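Long-range contacts in Serine/threonine-protein kinase Tel1 (Chaetomium thermophilum, PDB 6SKY), which probably phosphorylates proteins at serine or threonine followed by glutamine, using ATP, and switches on checkpoint signalling when DNA is damaged: residues A[1670-1675]-A[1716-1721]; A[1676-1681]-A[1791-1796]; A[1765-1770]-A[1796-1801]. All blocks are in the same frame, centred on the assembly; numbering follows the deposited sequence.

Contact 1: A[1670-1675]-A[1716-1721]; sequences SEEGLL and CQESLP
Leu1675 faces Ser1719 across the join between helix 1670-1684 and the end of helix 1710-1719, with Leu1675 CB 3.6 Å from Ser1719 CB. With its CG anti to the carbonyl carbon (chi1 -74°), the leucine carries CD1 past the serine to Cys1716, where that methyl lies 3.6 Å from Cys1716 SG. Leu1697 and Ile1700 of helix 1687-1706 also pack against Leu1675. This is all-helical packing of the alpha-solenoid part of the chain: helices 1670-1684 and 1710-1719 meet here, and both also pack on helix 1687-1706. Ser1719 OG sits 3.4 Å from Glu1672 CG and meets only the aliphatic part of that residue; its hydrogen bond goes back to Ala1715 O in its own helix. Glu1672 is extended beyond CG (chi2 -179°), which brings OE2 to 3.4 Å from Glu1718 CB. The two carboxylates are turned 71° apart, and Glu1672 OE2 stands 4.0 Å from Glu1718 OE1, a pairing of like charges. OE1 of Glu1672 accepts hydrogen bonds from Val1667 N and Gly1668 N, which anchor the carboxylate to the backbone leading into its helix and probably offset the nearby like charge.

Contact 2: A[1676-1681]-A[1791-1796]; sequences NLIKSL and KGFAER
Leu1677, Phe1793 and Arg1796 make a largely apolar contact, with an arginine at its margin, between helix 1670-1684 and the first turn of helix 1793-1808 in the alpha solenoid. No hydrogen bond crosses it; side chains fill the join. Leu1677 points at the opposing helix and touches it with CB and both methyls. CD1 lies against backbone, 3.4 Å from Arg1796 O, while CD2 is 3.7 Å from Arg1796 NE and CB is 3.9 Å from Phe1793 CE1. Shortening Leu1677 to an alanine would remove both methyls and would probably open a gap over Arg1796 O and leave the guanidinium without its apolar neighbour there.

Phe1793 reaches across because its CG is anti to the backbone N (chi1 -176°), and its ring meets three residues of the other helix. Leu1677 O meets the ring edge in plane, Ile1678 CG1 is 4.1 Å from Phe1793 CZ, and Leu1681 CD2 approaches Phe1793 CD1 obliquely. Ile1786 and Leu1787 of helix 1783-1789 also pack on Phe1793. The Arg1796 chain is bent at chi2 and chi3, which brings the guanidinium next to both leucines, with Leu1681 CD1 in plane at its edge, 4.0 Å from Arg1796 NH2. Near the same group, Ser1680 OG turns back to its own helix and donates to Leu1677 O at 3.1 Å, from above the carbonyl plane with a C=O...OG angle of 123°.

Contact 3: A[1765-1770]-A[1796-1801]; sequences HLAIRL and RAFPFV
Leu1766 and Phe1798 provide the closest apolar meeting between segments 1765-1770 and 1796-1801, in a packing of two near-parallel helices of the alpha solenoid. The leucine comes at the edge of the phenyl ring, CD2 lying in the ring plane and 3.5 Å from Phe1798 CZ, with Leu1766 CG 4.0 Å from Phe1798 CE1. Both residues hold CG anti to the backbone N, and for the phenylalanine (chi1 -165°) this swings the ring over to the neighbouring helix. Ala1767 CB lies beside the ring, 4.3 Å from Phe1798 CD1. One turn on, Val1801 uses a single methyl: CG1 faces Leu1770 CB at 4.4 Å.

Contacts between side chain and backbone complete the surface. Ala1767 N stands near the ring plane at the Phe1798 edge, and Val1801 CG1 lies 4.1 Å from Ala1767 O; the small alanine side chain is consistent with both partners reaching its main chain. No hydrogen bond links the two segments, and all five touching residues are buried. Within helix 1796-1801 a kink occurs where the nitrogens of Pro1799 and Phe1800 lack a bond to the preceding turn; proline has no N-H to give.

The two short helical segments run 30° apart, with axes 10.1 Å from each other. Trp1762, at the start of helix 1762-1771, brings its ring against Phe1798, the planes at about 45°. Helix 1783-1789 packs on Ala1767 and Val1801 through Leu1787 and Leu1783, whereas helix 1836-1849 meets the Phe1798 ring through Leu1841 and Thr1845.

Two helices tie the three contacts together: helix 1670-1684 serves contacts 1 and 2, helix 1793-1808 serves contacts 2 and 3, and Arg1796 lies in a segment of both the latter, though it touches across only in contact 2. Centres lie about 13 Å apart for contacts 1 and 2, about 11 Å for 2 and 3, and about 17 Å for 1 and 3. Lys1679 NZ probably donates to Ser1719 O, 2.9 Å away, joining contact 1 to contact 2. Leu1674 CG packs 3.8 Å from Phe1800 CB, linking contacts 1 and 3; Leu1677 CD1, 3.7 Å from Ala1797 CA, links 2 and 3. All three lie in the helical solenoid, away from the kinase domain's nucleotide and magnesium sites.

Contact 1: A[1670-1675]-A[1716-1721]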
loop_
_atom_site.group_PDB
_atom_site.type_symbol
_atom_site.label_atom_id
_atom_site.label_comp_id
_atom_site.label_asym_id
_atom_site.label_seq_id
_atom_site.Cartn_x
_atom_site.Cartn_y
_atom_site.Cartn_z
ATOM N N SER A 1670 2.044 -41.625 -43.840
ATOM C CA SER A 1670 2.867 -42.563 -43.094
ATOM C C SER A 1670 3.760 -43.394 -43.998
ATOM O O SER A 1670 4.803 -43.870 -43.545
ATOM C CB SER A 1670 1.988 -43.482 -42.261
ATOM O OG SER A 1670 1.211 -42.738 -41.354
ATOM N N GLU A 1671 3.380 -43.584 -45.262
ATOM C CA GLU A 1671 4.239 -44.327 -46.174
ATOM C C GLU A 1671 5.547 -43.593 -46.411
ATOM O O GLU A 1671 6.613 -44.210 -46.426
ATOM C CB GLU A 1671 3.527 -44.579 -47.498
ATOM C CG GLU A 1671 2.329 -45.491 -47.397
ATOM C CD GLU A 1671 1.015 -44.734 -47.445
ATOM O OE1 GLU A 1671 1.041 -43.490 -47.350
ATOM O OE2 GLU A 1671 -0.045 -45.384 -47.582
ATOM N N GLU A 1672 5.489 -42.276 -46.598
ATOM C CA GLU A 1672 6.719 -41.506 -46.724
ATOM C C GLU A 1672 7.538 -41.560 -45.446
ATOM O O GLU A 1672 8.770 -41.581 -45.494
ATOM C CB GLU A 1672 6.405 -40.061 -47.084
ATOM C CG GLU A 1672 6.122 -39.835 -48.544
ATOM C CD GLU A 1672 5.853 -38.383 -48.849
ATOM O OE1 GLU A 1672 5.357 -37.675 -47.951
ATOM O OE2 GLU A 1672 6.145 -37.941 -49.980
ATOM N N GLY A 1673 6.875 -41.589 -44.295
ATOM C CA GLY A 1673 7.607 -41.674 -43.046
ATOM C C GLY A 1673 8.365 -42.976 -42.920
ATOM O O GLY A 1673 9.541 -42.995 -42.550
ATOM N N LEU A 1674 7.705 -44.085 -43.248
ATOM C CA LEU A 1674 8.379 -45.376 -43.204
ATOM C C LEU A 1674 9.471 -45.470 -44.256
ATOM O O LEU A 1674 10.526 -46.056 -44.004
ATOM C CB LEU A 1674 7.378 -46.505 -43.381
ATOM C CG LEU A 1674 6.740 -46.971 -42.088
ATOM C CD1 LEU A 1674 5.918 -48.184 -42.358
ATOM C CD2 LEU A 1674 7.809 -47.266 -41.083
ATOM N N LEU A 1675 9.248 -44.901 -45.437
ATOM C CA LEU A 1675 10.278 -44.944 -46.463
ATOM C C LEU A 1675 11.504 -44.151 -46.051
ATOM O O LEU A 1675 12.628 -44.575 -46.312
ATOM C CB LEU A 1675 9.733 -44.433 -47.789
ATOM C CG LEU A 1675 8.792 -45.417 -48.472
ATOM C CD1 LEU A 1675 8.378 -44.892 -49.814
ATOM C CD2 LEU A 1675 9.465 -46.751 -48.605
ATOM N N CYS A 1716 7.340 -42.978 -52.978
ATOM C CA CYS A 1716 8.722 -43.350 -53.264
ATOM C C CYS A 1716 9.458 -42.233 -53.990
ATOM O O CYS A 1716 10.594 -41.899 -53.642
ATOM C CB CYS A 1716 8.766 -44.636 -54.085
ATOM S SG CYS A 1716 8.211 -46.111 -53.218
ATOM N N GLN A 1717 8.828 -41.641 -55.007
ATOM C CA GLN A 1717 9.492 -40.606 -55.792
ATOM C C GLN A 1717 9.842 -39.378 -54.969
ATOM O O GLN A 1717 10.634 -38.551 -55.432
ATOM C CB GLN A 1717 8.621 -40.182 -56.976
ATOM C CG GLN A 1717 8.174 -41.318 -57.883
ATOM C CD GLN A 1717 9.180 -41.671 -58.953
ATOM O OE1 GLN A 1717 10.115 -40.919 -59.218
ATOM N NE2 GLN A 1717 8.988 -42.821 -59.583
ATOM N N GLU A 1718 9.277 -39.233 -53.773
ATOM C CA GLU A 1718 9.572 -38.101 -52.911
ATOM C C GLU A 1718 10.312 -38.483 -51.641
ATOM O O GLU A 1718 10.798 -37.592 -50.939
ATOM C CB GLU A 1718 8.279 -37.366 -52.547
ATOM C CG GLU A 1718 7.419 -37.077 -53.754
ATOM C CD GLU A 1718 6.462 -35.935 -53.534
ATOM O OE1 GLU A 1718 6.759 -35.068 -52.685
ATOM O OE2 GLU A 1718 5.415 -35.905 -54.214
ATOM N N SER A 1719 10.409 -39.770 -51.326
ATOM C CA SER A 1719 11.230 -40.218 -50.212
ATOM C C SER A 1719 12.627 -40.645 -50.626
ATOM O O SER A 1719 13.557 -40.540 -49.822
ATOM C CB SER A 1719 10.553 -41.385 -49.496
ATOM O OG SER A 1719 9.314 -40.981 -48.954
ATOM N N LEU A 1720 12.802 -41.122 -51.848
ATOM C CA LEU A 1720 14.088 -41.650 -52.253
ATOM C C LEU A 1720 14.719 -40.781 -53.330
ATOM O O LEU A 1720 14.016 -40.281 -54.215
ATOM C CB LEU A 1720 13.950 -43.079 -52.786
ATOM C CG LEU A 1720 13.199 -44.089 -51.926
ATOM C CD1 LEU A 1720 13.213 -45.436 -52.595
ATOM C CD2 LEU A 1720 13.790 -44.182 -50.540
ATOM N N PRO A 1721 16.030 -40.573 -53.280
ATOM C CA PRO A 1721 16.715 -39.945 -54.411
ATOM C C PRO A 1721 16.729 -40.872 -55.614
ATOM O O PRO A 1721 16.496 -42.078 -55.510
ATOM C CB PRO A 1721 18.128 -39.694 -53.878
ATOM C CG PRO A 1721 18.280 -40.631 -52.745
ATOM C CD PRO A 1721 16.929 -40.783 -52.137
#

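Contact 2: A[1676-1681]-A[1791-1796]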
loop_
_atom_site.group_PDB
_atom_site.type_symbol
_atom_site.label_atom_id
_atom_site.label_comp_id
_atom_site.label_asym_id
_atom_site.label_seq_id
_atom_site.Cartn_x
_atom_site.Cartn_y
_atom_site.Cartn_z
ATOM N N ASN A 1676 11.319 -43.003 -45.402
ATOM C CA ASN A 1676 12.474 -42.259 -44.916
ATOM C C ASN A 1676 13.181 -43.005 -43.798
ATOM O O ASN A 1676 14.416 -43.022 -43.741
ATOM C CB ASN A 1676 12.051 -40.876 -44.443
ATOM C CG ASN A 1676 11.722 -39.959 -45.581
ATOM O OD1 ASN A 1676 11.662 -40.380 -46.725
ATOM N ND2 ASN A 1676 11.504 -38.695 -45.275
ATOM N N LEU A 1677 12.422 -43.638 -42.905
ATOM C CA LEU A 1677 13.050 -44.411 -41.841
ATOM C C LEU A 1677 13.861 -45.567 -42.401
ATOM O O LEU A 1677 14.930 -45.891 -41.877
ATOM C CB LEU A 1677 11.998 -44.929 -40.873
ATOM C CG LEU A 1677 11.589 -43.993 -39.752
ATOM C CD1 LEU A 1677 10.672 -44.722 -38.828
ATOM C CD2 LEU A 1677 12.803 -43.528 -39.021
ATOM N N ILE A 1678 13.370 -46.206 -43.457
ATOM C CA ILE A 1678 14.085 -47.336 -44.038
ATOM C C ILE A 1678 15.271 -46.859 -44.860
ATOM O O ILE A 1678 16.333 -47.483 -44.850
ATOM C CB ILE A 1678 13.123 -48.193 -44.874
ATOM C CG1 ILE A 1678 12.127 -48.902 -43.966
ATOM C CG2 ILE A 1678 13.879 -49.203 -45.678
ATOM C CD1 ILE A 1678 11.039 -49.610 -44.708
ATOM N N LYS A 1679 15.121 -45.745 -45.571
ATOM C CA LYS A 1679 16.221 -45.209 -46.355
ATOM C C LYS A 1679 17.378 -44.786 -45.469
ATOM O O LYS A 1679 18.542 -44.982 -45.829
ATOM C CB LYS A 1679 15.740 -44.028 -47.187
ATOM C CG LYS A 1679 16.828 -43.367 -47.979
ATOM C CD LYS A 1679 16.364 -42.044 -48.532
ATOM C CE LYS A 1679 16.107 -41.057 -47.421
ATOM N NZ LYS A 1679 15.602 -39.766 -47.945
ATOM N N SER A 1680 17.088 -44.201 -44.307
ATOM C CA SER A 1680 18.173 -43.793 -43.427
ATOM C C SER A 1680 18.985 -44.972 -42.914
ATOM O O SER A 1680 20.083 -44.763 -42.393
ATOM C CB SER A 1680 17.628 -43.003 -42.247
ATOM O OG SER A 1680 17.143 -43.873 -41.247
ATOM N N LEU A 1681 18.482 -46.196 -43.049
ATOM C CA LEU A 1681 19.213 -47.374 -42.611
ATOM C C LEU A 1681 20.253 -47.834 -43.618
ATOM O O LEU A 1681 21.160 -48.584 -43.251
ATOM C CB LEU A 1681 18.243 -48.518 -42.344
ATOM C CG LEU A 1681 18.019 -48.901 -40.897
ATOM C CD1 LEU A 1681 17.733 -47.670 -40.089
ATOM C CD2 LEU A 1681 16.871 -49.868 -40.828
ATOM N N LYS A 1791 18.071 -52.163 -33.927
ATOM C CA LYS A 1791 17.810 -51.713 -32.570
ATOM C C LYS A 1791 17.291 -50.283 -32.579
ATOM O O LYS A 1791 17.867 -49.412 -33.235
ATOM C CB LYS A 1791 19.081 -51.805 -31.731
ATOM C CG LYS A 1791 19.073 -50.943 -30.491
ATOM C CD LYS A 1791 20.418 -50.991 -29.789
ATOM C CE LYS A 1791 20.439 -50.088 -28.573
ATOM N NZ LYS A 1791 21.688 -50.250 -27.782
ATOM N N GLY A 1792 16.211 -50.045 -31.844
ATOM C CA GLY A 1792 15.628 -48.726 -31.768
ATOM C C GLY A 1792 14.810 -48.317 -32.966
ATOM O O GLY A 1792 14.397 -47.159 -33.041
ATOM N N PHE A 1793 14.567 -49.224 -33.905
ATOM C CA PHE A 1793 13.766 -48.900 -35.075
ATOM C C PHE A 1793 12.282 -48.953 -34.771
ATOM O O PHE A 1793 11.508 -48.179 -35.343
ATOM C CB PHE A 1793 14.101 -49.861 -36.208
ATOM C CG PHE A 1793 13.407 -49.556 -37.494
ATOM C CD1 PHE A 1793 13.900 -48.599 -38.346
ATOM C CD2 PHE A 1793 12.282 -50.249 -37.865
ATOM C CE1 PHE A 1793 13.273 -48.328 -39.527
ATOM C CE2 PHE A 1793 11.656 -49.976 -39.048
ATOM C CZ PHE A 1793 12.152 -49.016 -39.877
ATOM N N ALA A 1794 11.871 -49.847 -33.875
ATOM C CA ALA A 1794 10.454 -50.010 -33.582
ATOM C C ALA A 1794 9.885 -48.782 -32.895
ATOM O O ALA A 1794 8.759 -48.373 -33.185
ATOM C CB ALA A 1794 10.239 -51.246 -32.724
ATOM N N GLU A 1795 10.643 -48.173 -31.989
ATOM C CA GLU A 1795 10.162 -46.959 -31.348
ATOM C C GLU A 1795 10.056 -45.803 -32.329
ATOM O O GLU A 1795 9.174 -44.954 -32.183
ATOM C CB GLU A 1795 11.071 -46.579 -30.188
ATOM C CG GLU A 1795 10.928 -47.480 -28.983
ATOM C CD GLU A 1795 11.799 -48.713 -29.065
ATOM O OE1 GLU A 1795 12.910 -48.622 -29.627
ATOM O OE2 GLU A 1795 11.377 -49.776 -28.562
ATOM N N ARG A 1796 10.938 -45.738 -33.321
ATOM C CA ARG A 1796 10.850 -44.662 -34.297
ATOM C C ARG A 1796 9.740 -44.899 -35.305
ATOM O O ARG A 1796 9.219 -43.938 -35.875
ATOM C CB ARG A 1796 12.180 -44.485 -35.028
ATOM C CG ARG A 1796 13.368 -44.358 -34.114
ATOM C CD ARG A 1796 14.443 -43.459 -34.689
ATOM N NE ARG A 1796 14.905 -43.878 -36.007
ATOM C CZ ARG A 1796 15.803 -44.834 -36.222
ATOM N NH1 ARG A 1796 16.335 -45.490 -35.203
ATOM N NH2 ARG A 1796 16.164 -45.143 -37.460
#

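Contact 3: A[1765-1770]-A[1796-1801]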
loop_
_atom_site.group_PDB
_atom_site.type_symbol
_atom_site.label_atom_id
_atom_site.label_comp_id
_atom_site.label_asym_id
_atom_site.label_seq_id
_atom_site.Cartn_x
_atom_site.Cartn_y
_atom_site.Cartn_z
ATOM N N HIS A 1765 7.648 -56.063 -30.281
ATOM C CA HIS A 1765 6.696 -57.161 -30.371
ATOM C C HIS A 1765 5.343 -56.685 -30.876
ATOM O O HIS A 1765 4.739 -57.320 -31.747
ATOM C CB HIS A 1765 6.557 -57.829 -29.009
ATOM C CG HIS A 1765 7.844 -58.355 -28.462
ATOM N ND1 HIS A 1765 8.860 -58.818 -29.269
ATOM C CD2 HIS A 1765 8.281 -58.496 -27.189
ATOM C CE1 HIS A 1765 9.870 -59.215 -28.516
ATOM N NE2 HIS A 1765 9.544 -59.028 -27.251
ATOM N N LEU A 1766 4.849 -55.563 -30.347
ATOM C CA LEU A 1766 3.539 -55.073 -30.764
ATOM C C LEU A 1766 3.556 -54.596 -32.206
ATOM O O LEU A 1766 2.588 -54.800 -32.943
ATOM C CB LEU A 1766 3.078 -53.957 -29.836
ATOM C CG LEU A 1766 1.685 -53.408 -30.111
ATOM C CD1 LEU A 1766 0.663 -54.501 -30.026
ATOM C CD2 LEU A 1766 1.365 -52.334 -29.130
ATOM N N ALA A 1767 4.652 -53.976 -32.638
ATOM C CA ALA A 1767 4.753 -53.543 -34.021
ATOM C C ALA A 1767 4.753 -54.728 -34.966
ATOM O O ALA A 1767 4.093 -54.694 -36.007
ATOM C CB ALA A 1767 6.008 -52.701 -34.212
ATOM N N ILE A 1768 5.483 -55.792 -34.623
ATOM C CA ILE A 1768 5.467 -56.989 -35.460
ATOM C C ILE A 1768 4.074 -57.598 -35.493
ATOM O O ILE A 1768 3.571 -57.980 -36.556
ATOM C CB ILE A 1768 6.512 -58.003 -34.965
ATOM C CG1 ILE A 1768 7.915 -57.436 -35.119
ATOM C CG2 ILE A 1768 6.404 -59.282 -35.742
ATOM C CD1 ILE A 1768 8.975 -58.292 -34.498
ATOM N N ARG A 1769 3.427 -57.699 -34.330
ATOM C CA ARG A 1769 2.099 -58.297 -34.260
ATOM C C ARG A 1769 1.094 -57.527 -35.101
ATOM O O ARG A 1769 0.208 -58.122 -35.721
ATOM C CB ARG A 1769 1.643 -58.357 -32.808
ATOM C CG ARG A 1769 0.242 -58.865 -32.610
ATOM C CD ARG A 1769 0.195 -60.372 -32.619
ATOM N NE ARG A 1769 -0.586 -60.874 -31.498
ATOM C CZ ARG A 1769 -1.907 -61.023 -31.511
ATOM N NH1 ARG A 1769 -2.533 -61.484 -30.438
ATOM N NH2 ARG A 1769 -2.604 -60.711 -32.595
ATOM N N LEU A 1770 1.217 -56.198 -35.135
ATOM C CA LEU A 1770 0.315 -55.383 -35.942
ATOM C C LEU A 1770 0.640 -55.501 -37.423
ATOM O O LEU A 1770 -0.258 -55.684 -38.250
ATOM C CB LEU A 1770 0.389 -53.925 -35.500
ATOM C CG LEU A 1770 -0.272 -53.572 -34.175
ATOM C CD1 LEU A 1770 -0.015 -52.125 -33.840
ATOM C CD2 LEU A 1770 -1.751 -53.839 -34.266
ATOM N N ARG A 1796 10.938 -45.738 -33.321
ATOM C CA ARG A 1796 10.850 -44.662 -34.297
ATOM C C ARG A 1796 9.740 -44.899 -35.305
ATOM O O ARG A 1796 9.219 -43.938 -35.875
ATOM C CB ARG A 1796 12.180 -44.485 -35.028
ATOM C CG ARG A 1796 13.368 -44.358 -34.114
ATOM C CD ARG A 1796 14.443 -43.459 -34.689
ATOM N NE ARG A 1796 14.905 -43.878 -36.007
ATOM C CZ ARG A 1796 15.803 -44.834 -36.222
ATOM N NH1 ARG A 1796 16.335 -45.490 -35.203
ATOM N NH2 ARG A 1796 16.164 -45.143 -37.460
ATOM N N ALA A 1797 9.363 -46.152 -35.534
ATOM C CA ALA A 1797 8.401 -46.487 -36.570
ATOM C C ALA A 1797 7.025 -46.835 -36.035
ATOM O O ALA A 1797 6.123 -47.087 -36.828
ATOM C CB ALA A 1797 8.922 -47.649 -37.410
ATOM N N PHE A 1798 6.843 -46.859 -34.721
ATOM C CA PHE A 1798 5.572 -47.294 -34.145
ATOM C C PHE A 1798 4.362 -46.494 -34.616
ATOM O O PHE A 1798 3.358 -47.115 -35.010
ATOM C CB PHE A 1798 5.705 -47.272 -32.622
ATOM C CG PHE A 1798 4.640 -48.018 -31.915
ATOM C CD1 PHE A 1798 4.639 -49.389 -31.908
ATOM C CD2 PHE A 1798 3.646 -47.350 -31.242
ATOM C CE1 PHE A 1798 3.667 -50.074 -31.259
ATOM C CE2 PHE A 1798 2.672 -48.036 -30.590
ATOM C CZ PHE A 1798 2.682 -49.398 -30.598
ATOM N N PRO A 1799 4.363 -45.154 -34.596
ATOM C CA PRO A 1799 3.158 -44.439 -35.032
ATOM C C PRO A 1799 2.786 -44.704 -36.472
ATOM O O PRO A 1799 1.600 -44.831 -36.787
ATOM C CB PRO A 1799 3.538 -42.975 -34.807
ATOM C CG PRO A 1799 4.561 -43.013 -33.796
ATOM C CD PRO A 1799 5.368 -44.208 -34.094
ATOM N N PHE A 1800 3.769 -44.787 -37.362
ATOM C CA PHE A 1800 3.473 -45.021 -38.766
ATOM C C PHE A 1800 2.842 -46.386 -38.972
ATOM O O PHE A 1800 1.913 -46.534 -39.768
ATOM C CB PHE A 1800 4.745 -44.890 -39.591
ATOM C CG PHE A 1800 5.435 -43.582 -39.425
ATOM C CD1 PHE A 1800 4.796 -42.407 -39.731
ATOM C CD2 PHE A 1800 6.725 -43.524 -38.983
ATOM C CE1 PHE A 1800 5.429 -41.212 -39.583
ATOM C CE2 PHE A 1800 7.353 -42.324 -38.840
ATOM C CZ PHE A 1800 6.702 -41.172 -39.142
ATOM N N VAL A 1801 3.320 -47.393 -38.249
ATOM C CA VAL A 1801 2.754 -48.728 -38.375
ATOM C C VAL A 1801 1.324 -48.746 -37.867
ATOM O O VAL A 1801 0.422 -49.286 -38.520
ATOM C CB VAL A 1801 3.627 -49.750 -37.632
ATOM C CG1 VAL A 1801 2.997 -51.110 -37.683
ATOM C CG2 VAL A 1801 5.001 -49.796 -38.235
#